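Local coordinates for protein probable chitinase A (Chromobacterium violaceum, PDB 4TX8) that probably hydrolyses chitin as a family 18 endochitinase, with a carbohydrate-binding module likely to help it hold its substrate, at residues A[217-220]-A[221-225]. Residues are numbered along the deposited sequence; the frame is centred on the assembly and turned at random.
Sequences LDLE and SGSGI. With CA (calcium ion), chain D.
Ser-223 reaches back to Leu-219 and ties down the turn that follows strand 214-218. Its OG donates to Leu-219 O over 2.7 Å, meeting the carbonyl at 140° and tilted 32° out of its plane. That hydroxyl also has a partner in the loop after the neighbouring strand 176-182, the backbone N of Val-188. The same Leu-219 O takes a weak bond from a water (2.8 Å), which in turn accepts from Gly-222 N at 2.6 Å, so a solvent bridge runs alongside the direct one.

The apolar side of the turn is made by Ile-225, where the chain has come round to face the strand end. Its CD1 lies 3.7 Å from Leu-219 CD1, the two side chains crossing roughly perpendicular. That methyl also packs on the backbone of Glu-220, 3.7 Å from its CA, and on CB beyond. Tyr-275 touches both Ile-225 and Glu-220.

The calcium takes both oxygens of Glu-220 and one of Asp-218. Glu-220 folds at chi2 (-91°), which swings its carboxylate back toward Asp-218 instead of out along the turn. OE1 lies at 2.6 Å and OE2 at 2.4 Å from the ion, while Asp-218 supplies OD1 at 2.4 Å. Ala-255 O and a water complete the ligands found here. Glu-257 N donates to Glu-220 OE2, and Gln-292 NE2 to Asp-218 OD1, fixing how each carboxylate is turned.

Asp-218 and Glu-220 end the DxxDxDxE signature of family 18, which runs along strand 214-218 of the TIM barrel and off its end; in relatives that last glutamate is the general acid. The chemistry implies a division of labour: serine and isoleucine hold the backbone after the strand, while calcium sits between the two carboxylates and bridges them at what is probably the active site.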
loop_
_atom_site.group_PDB
_atom_site.type_symbol
_atom_site.label_atom_id
_atom_site.label_comp_id
_atom_site.label_asym_id
_atom_site.label_seq_id
_atom_site.Cartn_x
_atom_site.Cartn_y
_atom_site.Cartn_z
ATOM N N LEU A 217 2.502 5.395 -6.881
ATOM C CA LEU A 217 3.918 5.738 -6.845
ATOM C C LEU A 217 4.587 5.210 -5.576
ATOM O O LEU A 217 4.374 5.724 -4.478
ATOM C CB LEU A 217 4.104 7.251 -6.953
ATOM C CG LEU A 217 3.411 7.919 -8.142
ATOM C CD1 LEU A 217 3.664 9.417 -8.126
ATOM C CD2 LEU A 217 3.868 7.301 -9.462
ATOM N N ASP A 218 5.395 4.171 -5.743
ATOM C CA ASP A 218 6.139 3.573 -4.642
ATOM C C ASP A 218 7.597 3.470 -5.069
ATOM O O ASP A 218 8.244 2.445 -4.872
ATOM C CB ASP A 218 5.561 2.196 -4.295
ATOM C CG ASP A 218 6.158 1.605 -3.030
ATOM O OD1 ASP A 218 6.720 2.362 -2.216
ATOM O OD2 ASP A 218 6.059 0.375 -2.849
ATOM N N LEU A 219 8.110 4.540 -5.667
ATOM C CA LEU A 219 9.355 4.462 -6.424
ATOM C C LEU A 219 10.495 5.321 -5.887
ATOM O O LEU A 219 11.552 5.408 -6.512
ATOM C CB LEU A 219 9.085 4.851 -7.884
ATOM C CG LEU A 219 8.196 6.077 -8.157
ATOM C CD1 LEU A 219 8.823 7.384 -7.685
ATOM C CD2 LEU A 219 7.856 6.165 -9.634
ATOM N N GLU A 220 10.287 5.959 -4.741
ATOM C CA GLU A 220 11.183 7.031 -4.319
ATOM C C GLU A 220 12.579 6.551 -3.927
ATOM O O GLU A 220 13.548 7.299 -4.033
ATOM C CB GLU A 220 10.566 7.813 -3.155
ATOM C CG GLU A 220 10.554 7.083 -1.821
ATOM C CD GLU A 220 9.288 6.282 -1.593
ATOM O OE1 GLU A 220 8.594 5.953 -2.581
ATOM O OE2 GLU A 220 8.985 5.991 -0.416
ATOM N N SER A 221 12.692 5.307 -3.488
ATOM C CA SER A 221 13.944 4.853 -2.903
ATOM C C SER A 221 15.026 4.610 -3.945
ATOM O O SER A 221 16.210 4.767 -3.658
ATOM C CB SER A 221 13.713 3.587 -2.089
ATOM O OG SER A 221 14.922 3.056 -1.576
ATOM N N GLY A 222 14.622 4.228 -5.152
ATOM C CA GLY A 222 15.580 3.998 -6.217
ATOM C C GLY A 222 15.604 5.070 -7.293
ATOM O O GLY A 222 16.417 5.007 -8.211
ATOM N N SER A 223 14.725 6.062 -7.185
ATOM C CA SER A 223 14.593 7.057 -8.247
ATOM C C SER A 223 15.277 8.387 -7.930
ATOM O O SER A 223 15.109 9.359 -8.664
ATOM C CB SER A 223 13.117 7.301 -8.556
ATOM O OG SER A 223 12.490 6.109 -8.996
ATOM N N GLY A 224 16.045 8.426 -6.848
ATOM C CA GLY A 224 16.815 9.609 -6.504
ATOM C C GLY A 224 15.942 10.825 -6.260
ATOM O O GLY A 224 16.230 11.923 -6.741
ATOM N N ILE A 225 14.861 10.631 -5.516
ATOM C CA ILE A 225 13.981 11.740 -5.198
ATOM C C ILE A 225 14.566 12.509 -4.021
ATOM O O ILE A 225 14.379 12.145 -2.857
ATOM C CB ILE A 225 12.549 11.260 -4.904
ATOM C CG1 ILE A 225 11.959 10.621 -6.166
ATOM C CG2 ILE A 225 11.674 12.420 -4.443
ATOM C CD1 ILE A 225 10.505 10.235 -6.047
HETATM CA CA CA D . 7.528 4.214 -0.978
HETATM O O HOH W 1 12.428 2.920 -5.654
HETATM O O HOH W 2 9.478 2.647 -0.500
#